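Local coordinates for CYTH domain-containing protein (Pyrococcus horikoshii, PDB 2DC4) that is of unknown function but, with its closed antiparallel barrel, may bind and process a phosphate-rich substrate as many CYTH proteins do, at residues K137-I140 / W141-R145; E12-K15 / R16-G20; N115-E118 / K119-D122; V128-N132 / P133-K137. All blocks are in the same frame, centred on the assembly; numbering follows the deposited sequence.

Contact 1: residues K137-I140 / W141-R145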
loop_
_atom_site.group_PDB
_atom_site.type_symbol
_atom_site.label_atom_id
_atom_site.label_comp_id
_atom_site.label_asym_id
_atom_site.label_seq_id
_atom_site.Cartn_x
_atom_site.Cartn_y
_atom_site.Cartn_z
ATOM N N LYS A 137 7.779 -17.401 -24.467
ATOM C CA LYS A 137 9.218 -17.291 -24.670
ATOM C C LYS A 137 9.563 -17.403 -26.148
ATOM O O LYS A 137 10.512 -16.780 -26.612
ATOM C CB LYS A 137 9.960 -18.359 -23.865
ATOM C CG LYS A 137 9.887 -18.135 -22.364
ATOM C CD LYS A 137 10.889 -18.994 -21.607
ATOM C CE LYS A 137 10.859 -18.676 -20.121
ATOM N NZ LYS A 137 11.927 -19.392 -19.368
ATOM N N LYS A 138 8.790 -18.192 -26.890
ATOM C CA LYS A 138 9.031 -18.348 -28.322
ATOM C C LYS A 138 8.765 -17.023 -29.028
ATOM O O LYS A 138 9.468 -16.651 -29.974
ATOM C CB LYS A 138 8.123 -19.437 -28.903
ATOM C CG LYS A 138 8.387 -20.832 -28.355
ATOM C CD LYS A 138 7.455 -21.855 -28.993
ATOM C CE LYS A 138 7.767 -23.265 -28.514
ATOM N NZ LYS A 138 6.929 -24.283 -29.208
ATOM N N ILE A 139 7.748 -16.306 -28.562
ATOM C CA ILE A 139 7.410 -15.022 -29.158
ATOM C C ILE A 139 8.505 -14.010 -28.845
ATOM O O ILE A 139 8.926 -13.247 -29.713
ATOM C CB ILE A 139 6.065 -14.489 -28.622
ATOM C CG1 ILE A 139 4.924 -15.389 -29.100
ATOM C CG2 ILE A 139 5.847 -13.056 -29.089
ATOM C CD1 ILE A 139 3.567 -15.008 -28.533
ATOM N N ILE A 140 8.961 -14.011 -27.598
ATOM C CA ILE A 140 10.011 -13.094 -27.181
ATOM C C ILE A 140 11.261 -13.317 -28.015
ATOM O O ILE A 140 11.878 -12.362 -28.476
ATOM C CB ILE A 140 10.349 -13.270 -25.686
ATOM C CG1 ILE A 140 9.211 -12.687 -24.842
ATOM C CG2 ILE A 140 11.683 -12.590 -25.356
ATOM C CD1 ILE A 140 9.362 -12.880 -23.354
ATOM N N TRP A 141 11.628 -14.576 -28.224
ATOM C CA TRP A 141 12.825 -14.842 -29.011
ATOM C C TRP A 141 12.695 -14.510 -30.498
ATOM O O TRP A 141 13.675 -14.124 -31.129
ATOM C CB TRP A 141 13.303 -16.280 -28.780
ATOM C CG TRP A 141 14.094 -16.351 -27.512
ATOM C CD1 TRP A 141 13.667 -16.798 -26.293
ATOM C CD2 TRP A 141 15.406 -15.815 -27.305
ATOM N NE1 TRP A 141 14.630 -16.562 -25.338
ATOM C CE2 TRP A 141 15.707 -15.961 -25.934
ATOM C CE3 TRP A 141 16.352 -15.220 -28.148
ATOM C CZ2 TRP A 141 16.920 -15.533 -25.383
ATOM C CZ3 TRP A 141 17.561 -14.791 -27.599
ATOM C CH2 TRP A 141 17.829 -14.952 -26.228
ATOM N N ASP A 142 11.496 -14.628 -31.064
ATOM C CA ASP A 142 11.327 -14.267 -32.468
ATOM C C ASP A 142 11.547 -12.759 -32.595
ATOM O O ASP A 142 12.154 -12.278 -33.556
ATOM C CB ASP A 142 9.922 -14.624 -32.969
ATOM C CG ASP A 142 9.775 -16.098 -33.282
ATOM O OD1 ASP A 142 10.763 -16.710 -33.740
ATOM O OD2 ASP A 142 8.667 -16.641 -33.086
ATOM N N VAL A 143 11.044 -12.015 -31.612
ATOM C CA VAL A 143 11.201 -10.566 -31.595
ATOM C C VAL A 143 12.668 -10.203 -31.350
ATOM O O VAL A 143 13.219 -9.336 -32.020
ATOM C CB VAL A 143 10.343 -9.921 -30.477
ATOM C CG1 VAL A 143 10.607 -8.420 -30.414
ATOM C CG2 VAL A 143 8.877 -10.199 -30.730
ATOM N N ALA A 144 13.298 -10.877 -30.396
ATOM C CA ALA A 144 14.696 -10.597 -30.078
ATOM C C ALA A 144 15.593 -10.755 -31.308
ATOM O O ALA A 144 16.420 -9.889 -31.596
ATOM C CB ALA A 144 15.176 -11.523 -28.962
ATOM N N ARG A 145 15.433 -11.864 -32.022
ATOM C CA ARG A 145 16.241 -12.114 -33.213
ATOM C C ARG A 145 15.977 -11.079 -34.301
ATOM O O ARG A 145 16.872 -10.721 -35.077
ATOM C CB ARG A 145 15.975 -13.528 -33.741
ATOM C CG ARG A 145 16.313 -14.623 -32.725
ATOM C CD ARG A 145 16.486 -15.987 -33.389
ATOM N NE ARG A 145 15.269 -16.477 -34.033
ATOM C CZ ARG A 145 14.280 -17.109 -33.407
ATOM N NH1 ARG A 145 14.349 -17.346 -32.104
ATOM N NH2 ARG A 145 13.213 -17.500 -34.088
HETATM O O HOH W 1 11.469 -18.253 -31.252
#
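With chi1 at -81°, the indole of Trp141 is carried back along the helix until its edge stands beside the carbonyl of Lys137, and a similar turn at Asp142 (chi1 -79°, CG beside the backbone N) lays the carboxylate next to Lys138. Trp141 CD1 comes within 3.2 Å of Lys137 O, which lies near the plane of the ring and already takes the hydrogen bond from Trp141 N at 2.9 Å. Beyond the helix, the indole meets Phe7 edge to face. Replacing Trp141 by alanine would probably cost Phe7 this edge-to-face partner and leave Lys137 O without the ring edge alongside it. On the polar flank, Asp142 OD2 approaches Lys138 O to 3.2 Å, two acceptors with no proton between them. A water joins the group: it donates to Lys138 O at 2.9 Å and, weakly, to Asp142 OD1, while accepting from Arg145 NH1 at 3.1 Å. Arg145 NH2 adds a salt bridge of 2.6 Å to Asp142 OD1. Ile140 and Ala144, linked by the bond from Ala144 N to Ile140 O, turn to strands 2-8 and 121-128. The chemistry is therefore that of an amphipathic helix, apolar against the barrel and, round Asp142, a small charged network in which the arginine probably balances the carboxylate and the water bridges it to Lys138 O.

Contact 2: residues E12-K15 / R16-G20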
loop_
_atom_site.group_PDB
_atom_site.type_symbol
_atom_site.label_atom_id
_atom_site.label_comp_id
_atom_site.label_asym_id
_atom_site.label_seq_id
_atom_site.Cartn_x
_atom_site.Cartn_y
_atom_site.Cartn_z
ATOM N N GLU A 12 21.234 3.581 -27.896
ATOM C CA GLU A 12 20.941 4.228 -29.164
ATOM C C GLU A 12 20.646 3.265 -30.310
ATOM O O GLU A 12 19.696 3.464 -31.062
ATOM C CB GLU A 12 22.093 5.164 -29.554
ATOM C CG GLU A 12 22.263 6.373 -28.633
ATOM C CD GLU A 12 22.967 6.048 -27.323
ATOM O OE1 GLU A 12 23.060 6.954 -26.461
ATOM O OE2 GLU A 12 23.435 4.897 -27.152
ATOM N N ASP A 13 21.453 2.217 -30.434
ATOM C CA ASP A 13 21.267 1.248 -31.506
ATOM C C ASP A 13 19.943 0.493 -31.406
ATOM O O ASP A 13 19.200 0.395 -32.382
ATOM C CB ASP A 13 22.424 0.240 -31.517
ATOM C CG ASP A 13 23.782 0.908 -31.664
ATOM O OD1 ASP A 13 23.928 1.781 -32.547
ATOM O OD2 ASP A 13 24.709 0.556 -30.903
ATOM N N ILE A 14 19.640 -0.029 -30.223
ATOM C CA ILE A 14 18.411 -0.792 -30.047
ATOM C C ILE A 14 17.149 0.070 -30.122
ATOM O O ILE A 14 16.106 -0.393 -30.584
ATOM C CB ILE A 14 18.441 -1.587 -28.724
ATOM C CG1 ILE A 14 17.487 -2.780 -28.820
ATOM C CG2 ILE A 14 18.073 -0.690 -27.551
ATOM C CD1 ILE A 14 17.946 -3.846 -29.806
ATOM N N LYS A 15 17.244 1.319 -29.675
ATOM C CA LYS A 15 16.100 2.225 -29.732
ATOM C C LYS A 15 15.748 2.395 -31.207
ATOM O O LYS A 15 14.580 2.331 -31.595
ATOM C CB LYS A 15 16.456 3.580 -29.109
ATOM C CG LYS A 15 15.331 4.612 -29.140
ATOM C CD LYS A 15 15.718 5.862 -28.360
ATOM C CE LYS A 15 14.604 6.901 -28.351
ATOM N NZ LYS A 15 14.315 7.459 -29.704
ATOM N N ARG A 16 16.776 2.593 -32.026
ATOM C CA ARG A 16 16.597 2.748 -33.462
ATOM C C ARG A 16 15.952 1.498 -34.068
ATOM O O ARG A 16 15.046 1.600 -34.893
ATOM C CB ARG A 16 17.950 3.020 -34.132
ATOM C CG ARG A 16 17.872 3.184 -35.640
ATOM C CD ARG A 16 19.202 3.629 -36.252
ATOM N NE ARG A 16 20.065 4.333 -35.306
ATOM C CZ ARG A 16 21.254 3.894 -34.906
ATOM N NH1 ARG A 16 21.732 2.744 -35.369
ATOM N NH2 ARG A 16 21.970 4.604 -34.044
ATOM N N LYS A 17 16.417 0.320 -33.655
ATOM C CA LYS A 17 15.866 -0.931 -34.173
ATOM C C LYS A 17 14.409 -1.125 -33.777
ATOM O O LYS A 17 13.584 -1.515 -34.598
ATOM C CB LYS A 17 16.676 -2.132 -33.675
ATOM C CG LYS A 17 18.071 -2.255 -34.268
ATOM C CD LYS A 17 18.040 -2.615 -35.749
ATOM C CE LYS A 17 17.673 -4.077 -35.980
ATOM N NZ LYS A 17 17.878 -4.462 -37.407
ATOM N N ILE A 18 14.092 -0.862 -32.513
ATOM C CA ILE A 18 12.724 -1.021 -32.037
ATOM C C ILE A 18 11.781 -0.112 -32.819
ATOM O O ILE A 18 10.678 -0.516 -33.193
ATOM C CB ILE A 18 12.635 -0.707 -30.527
ATOM C CG1 ILE A 18 13.318 -1.827 -29.734
ATOM C CG2 ILE A 18 11.175 -0.562 -30.096
ATOM C CD1 ILE A 18 13.549 -1.494 -28.274
ATOM N N GLU A 19 12.227 1.113 -33.073
ATOM C CA GLU A 19 11.423 2.067 -33.825
ATOM C C GLU A 19 11.314 1.638 -35.283
ATOM O O GLU A 19 10.259 1.776 -35.899
ATOM C CB GLU A 19 12.036 3.465 -33.721
ATOM C CG GLU A 19 11.698 4.163 -32.412
ATOM C CD GLU A 19 12.446 5.460 -32.216
ATOM O OE1 GLU A 19 12.572 6.235 -33.188
ATOM O OE2 GLU A 19 12.895 5.714 -31.080
ATOM N N GLY A 20 12.407 1.110 -35.827
ATOM C CA GLY A 20 12.399 0.654 -37.205
ATOM C C GLY A 20 11.474 -0.537 -37.368
ATOM O O GLY A 20 11.039 -0.861 -38.474
#
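Two ionic pairs link successive turns of helix 11-21, Lys15 with Glu19 closely and Asp13 with Arg16 loosely. Lys15 reaches Glu19 one turn on: its chain runs extended from the backbone and bends only at the last torsion (chi4 -65°), which swings NZ onto Glu19 OE2 at 2.6 Å, on the syn lone pair of that oxygen. The aliphatic part of the lysine shares in the approach, CG lying 3.3 Å from the same OE2. Asp13 and Arg16 lie side by side instead, pointing the same way, with OD1 a long 3.7 Å from NH1 and the carboxylate and guanidinium planes 74° apart. Glu12 O sits 3.8 Å above one face of that guanidinium, toward its rim. Backbone hydrogen bonds form the regular ladder, from Arg16 N to Glu12 O through Glu19 N to Lys15 O, the shortest being Ile18 N to Ile14 O at 2.8 Å. Apolar contact follows the buried side, where Ile14 CG1 meets Ile18 CD1 at 4.2 Å and both residues pack on Leu124 of the barrel, with Tyr105 against Ile18. Lys15 also rests its chain on Trp103, Tyr105 and Leu114. Short, syn-directed and spaced by one helical turn, the Lys15-Glu19 bridge ties successive turns together above the barrel, whereas the distance and skewed planes suggest that Asp13 and Arg16 attract each other only loosely.

Contact 3: residues N115-E118 / K119-D122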
loop_
_atom_site.group_PDB
_atom_site.type_symbol
_atom_site.label_atom_id
_atom_site.label_comp_id
_atom_site.label_asym_id
_atom_site.label_seq_id
_atom_site.Cartn_x
_atom_site.Cartn_y
_atom_site.Cartn_z
ATOM N N ASN A 115 15.624 0.317 -20.719
ATOM C CA ASN A 115 16.048 0.962 -19.487
ATOM C C ASN A 115 17.468 1.481 -19.409
ATOM O O ASN A 115 18.415 0.762 -19.723
ATOM C CB ASN A 115 15.863 -0.006 -18.325
ATOM C CG ASN A 115 14.455 -0.530 -18.228
ATOM O OD1 ASN A 115 13.513 0.238 -18.057
ATOM N ND2 ASN A 115 14.302 -1.845 -18.339
ATOM N N ARG A 116 17.607 2.729 -18.969
ATOM C CA ARG A 116 18.928 3.308 -18.753
ATOM C C ARG A 116 18.984 3.321 -17.229
ATOM O O ARG A 116 18.402 4.191 -16.581
ATOM C CB ARG A 116 19.008 4.719 -19.337
ATOM C CG ARG A 116 18.611 4.766 -20.800
ATOM C CD ARG A 116 19.362 5.829 -21.572
ATOM N NE ARG A 116 20.730 5.415 -21.857
ATOM C CZ ARG A 116 21.594 6.136 -22.564
ATOM N NH1 ARG A 116 21.230 7.314 -23.052
ATOM N NH2 ARG A 116 22.812 5.667 -22.803
ATOM N N VAL A 117 19.669 2.329 -16.673
ATOM C CA VAL A 117 19.741 2.124 -15.215
ATOM C C VAL A 117 20.990 2.740 -14.579
ATOM O O VAL A 117 22.130 2.402 -14.896
ATOM C CB VAL A 117 19.738 0.623 -14.917
ATOM C CG1 VAL A 117 19.641 0.415 -13.405
ATOM C CG2 VAL A 117 18.566 -0.052 -15.589
ATOM N N GLU A 118 20.742 3.703 -13.656
ATOM C CA GLU A 118 21.842 4.316 -12.913
ATOM C C GLU A 118 22.725 3.248 -12.224
ATOM O O GLU A 118 22.244 2.303 -11.607
ATOM C CB GLU A 118 21.253 5.311 -11.885
ATOM C CG GLU A 118 20.767 6.622 -12.534
ATOM C CD GLU A 118 20.456 7.679 -11.480
ATOM O OE1 GLU A 118 19.577 8.501 -11.720
ATOM O OE2 GLU A 118 21.156 7.742 -10.465
ATOM N N LYS A 119 24.064 3.382 -12.428
ATOM C CA LYS A 119 25.033 2.474 -11.788
ATOM C C LYS A 119 24.918 1.015 -12.255
ATOM O O LYS A 119 25.383 0.096 -11.598
ATOM C CB LYS A 119 24.826 2.538 -10.271
ATOM C CG LYS A 119 25.081 3.938 -9.707
ATOM C CD LYS A 119 24.924 4.018 -8.192
ATOM C CE LYS A 119 25.106 5.444 -7.672
ATOM N NZ LYS A 119 24.870 5.470 -6.223
ATOM N N ALA A 120 24.328 0.782 -13.423
ATOM C CA ALA A 120 24.223 -0.580 -13.943
ATOM C C ALA A 120 24.453 -0.644 -15.449
ATOM O O ALA A 120 25.193 -1.502 -15.929
ATOM C CB ALA A 120 22.867 -1.177 -13.593
ATOM N N GLY A 121 23.822 0.261 -16.193
ATOM C CA GLY A 121 23.983 0.273 -17.636
ATOM C C GLY A 121 22.656 0.289 -18.374
ATOM O O GLY A 121 21.621 0.588 -17.779
ATOM N N ASP A 122 22.680 -0.042 -19.662
ATOM C CA ASP A 122 21.455 -0.044 -20.459
ATOM C C ASP A 122 20.962 -1.457 -20.741
ATOM O O ASP A 122 21.726 -2.331 -21.151
ATOM C CB ASP A 122 21.680 0.715 -21.768
ATOM C CG ASP A 122 22.128 2.148 -21.533
ATOM O OD1 ASP A 122 21.540 2.815 -20.659
ATOM O OD2 ASP A 122 23.060 2.610 -22.224
#
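The hairpin that joins strand 110-117 to strand 121-128 turns through Glu118 and Lys119, and Ala120 and Gly121 together face Val117 as a classic beta bulge. Val117 O accepts from two donors: Gly121 N at 3.0 Å, in the carbonyl plane, and Ala120 N at 3.1 Å, above that plane. Val117 N returns a bond of 2.8 Å to Gly121 O. On the face that carries Val117, CG1 touches Ala120 CB at 3.6 Å. Arg116 and Asp122, a non-hydrogen-bonded pair, put their side chains on the other face. Bends at chi2 and chi3 (76° at the latter) turn the guanidinium across to the neighbouring strand, where it grips the carboxylate side-on with two nitrogens. Arg116 NE to Asp122 OD1 is 3.0 Å and almost straight (175°), lying in the guanidinium plane yet reaching the oxygen from above the carboxylate plane; NH2 to OD2, at 3.1 Å, comes in on the syn side. The two planes stand 50° apart, so the fork is twisted and not flat. A leucine in place of Arg116 would probably leave the Asp122 carboxylate without the two bonds from the guanidinium, and Phe11 without its cation-pi partner. Beside the pair, Asp122 CA makes a CH contact of 3.2 Å with Asn115 O. The arrangement is a beta hairpin with a classic bulge at its turn, joining the last two strands of the eight-stranded CYTH barrel.

Contact 4: residues V128-N132 / P133-K137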
loop_
_atom_site.group_PDB
_atom_site.type_symbol
_atom_site.label_atom_id
_atom_site.label_comp_id
_atom_site.label_asym_id
_atom_site.label_seq_id
_atom_site.Cartn_x
_atom_site.Cartn_y
_atom_site.Cartn_z
ATOM N N VAL A 128 6.057 -10.366 -22.696
ATOM C CA VAL A 128 4.916 -10.818 -23.479
ATOM C C VAL A 128 3.805 -11.275 -22.551
ATOM O O VAL A 128 4.060 -11.722 -21.434
ATOM C CB VAL A 128 5.308 -11.986 -24.421
ATOM C CG1 VAL A 128 5.728 -13.189 -23.607
ATOM C CG2 VAL A 128 4.143 -12.340 -25.338
ATOM N N ILE A 129 2.568 -11.141 -23.014
ATOM C CA ILE A 129 1.413 -11.571 -22.237
ATOM C C ILE A 129 0.919 -12.873 -22.859
ATOM O O ILE A 129 0.578 -12.905 -24.040
ATOM C CB ILE A 129 0.285 -10.522 -22.292
ATOM C CG1 ILE A 129 0.790 -9.190 -21.732
ATOM C CG2 ILE A 129 -0.922 -11.011 -21.501
ATOM C CD1 ILE A 129 -0.212 -8.055 -21.853
ATOM N N THR A 130 0.899 -13.946 -22.074
ATOM C CA THR A 130 0.459 -15.248 -22.575
ATOM C C THR A 130 0.064 -16.198 -21.447
ATOM O O THR A 130 0.580 -16.112 -20.332
ATOM C CB THR A 130 1.573 -15.918 -23.424
ATOM O OG1 THR A 130 1.861 -15.102 -24.566
ATOM C CG2 THR A 130 1.139 -17.297 -23.898
ATOM N N SER A 131 -0.865 -17.103 -21.745
ATOM C CA SER A 131 -1.318 -18.078 -20.762
ATOM C C SER A 131 -0.350 -19.249 -20.749
ATOM O O SER A 131 -0.286 -20.007 -19.781
ATOM C CB SER A 131 -2.724 -18.575 -21.110
ATOM O OG SER A 131 -3.669 -17.520 -21.069
ATOM N N ASN A 132 0.408 -19.387 -21.832
ATOM C CA ASN A 132 1.378 -20.467 -21.959
ATOM C C ASN A 132 2.805 -19.928 -21.991
ATOM O O ASN A 132 3.245 -19.376 -22.997
ATOM C CB ASN A 132 1.097 -21.274 -23.228
ATOM C CG ASN A 132 2.189 -22.281 -23.533
ATOM O OD1 ASN A 132 2.896 -22.740 -22.635
ATOM N ND2 ASN A 132 2.324 -22.641 -24.804
ATOM N N PRO A 133 3.546 -20.089 -20.883
ATOM C CA PRO A 133 4.931 -19.622 -20.767
ATOM C C PRO A 133 5.832 -20.005 -21.941
ATOM O O PRO A 133 6.597 -19.181 -22.435
ATOM C CB PRO A 133 5.390 -20.248 -19.453
ATOM C CG PRO A 133 4.140 -20.225 -18.636
ATOM C CD PRO A 133 3.102 -20.718 -19.626
ATOM N N GLU A 134 5.737 -21.255 -22.385
ATOM C CA GLU A 134 6.555 -21.734 -23.497
ATOM C C GLU A 134 6.321 -20.954 -24.788
ATOM O O GLU A 134 7.271 -20.549 -25.459
ATOM C CB GLU A 134 6.286 -23.219 -23.740
ATOM C CG GLU A 134 6.584 -24.103 -22.541
ATOM C CD GLU A 134 8.033 -24.021 -22.100
ATOM O OE1 GLU A 134 8.468 -22.930 -21.670
ATOM O OE2 GLU A 134 8.738 -25.047 -22.183
ATOM N N GLU A 135 5.055 -20.756 -25.136
ATOM C CA GLU A 135 4.698 -20.020 -26.343
ATOM C C GLU A 135 5.136 -18.568 -26.199
ATOM O O GLU A 135 5.509 -17.919 -27.177
ATOM C CB GLU A 135 3.183 -20.082 -26.565
ATOM C CG GLU A 135 2.679 -19.276 -27.751
ATOM C CD GLU A 135 1.170 -19.366 -27.924
ATOM O OE1 GLU A 135 0.659 -20.483 -28.149
ATOM O OE2 GLU A 135 0.494 -18.320 -27.835
ATOM N N GLY A 136 5.087 -18.066 -24.971
ATOM C CA GLY A 136 5.481 -16.694 -24.718
ATOM C C GLY A 136 6.960 -16.489 -24.975
ATOM O O GLY A 136 7.359 -15.519 -25.625
ATOM N N LYS A 137 7.779 -17.401 -24.467
ATOM C CA LYS A 137 9.218 -17.291 -24.670
ATOM C C LYS A 137 9.563 -17.403 -26.148
ATOM O O LYS A 137 10.512 -16.780 -26.612
ATOM C CB LYS A 137 9.960 -18.359 -23.865
ATOM C CG LYS A 137 9.887 -18.135 -22.364
ATOM C CD LYS A 137 10.889 -18.994 -21.607
ATOM C CE LYS A 137 10.859 -18.676 -20.121
ATOM N NZ LYS A 137 11.927 -19.392 -19.368
#
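Asn132 ends the loop that follows strand 121-128, and its backbone O accepts from Gly136 N at 3.0 Å, nearly along the C=O axis, so that the first helical turn closes directly on the loop. The side chain of the same residue caps the start of that turn. With CG anti to the backbone N (chi1 171°), the amide bends over the start of the helix, and OD1 accepts a weak bond from Glu134 N at 3.2 Å, the angle at the hydrogen being only 132°. The amide ND2 lies over Glu135, 3.2 Å from its CB, and the two side chains cross at about a right angle. This is an N-cap: Asn132 stands just before helix 133-146 and supplies an acceptor to an amide that has no earlier turn to bond to, while Pro133, in the first position of the helix, has no N-H to satisfy. Further back in the loop, Thr130 faces the helix, its CG2 4.1 Å from Glu135 OE2 and its OG1 4.0 Å from Gly136 CA; that hydroxyl donates to the backbone of its neighbour, Ile129 O, at 2.6 Å. Val128 holds CG1 in the crowded position between its own N and carbonyl carbon (chi1 64°), which brings the methyl to 3.5 Å from Gly136 O. Gly136, with no side chain, lies close against this methyl, its CA 3.7 Å from Val128 CG1. Pro133 packs on Met1 and on Ile3 of strand 2-8.

Along the chain the order is contact 2, contact 3, contact 4, contact 1. Contacts 4 and 1 are successive parts of helix 133-146, share Lys137, and have centres about 10 Å apart; they meet where Ile140 CD1 packs on Val128 CG1 at 3.7 Å. Contact 2, on helix 11-21, lies about 16 Å from contact 1 and 17 Å from contact 3 between centres, with nearest atoms of contacts 1 and 2 about 6 Å apart. Contacts 3 and 4, 27 Å apart between centres, fall on opposite sides of the chain's centre, near the two ends of strand 121-128. Both helices pack on this barrel strand, which touches or carries part of every contact, all within one CYTH domain.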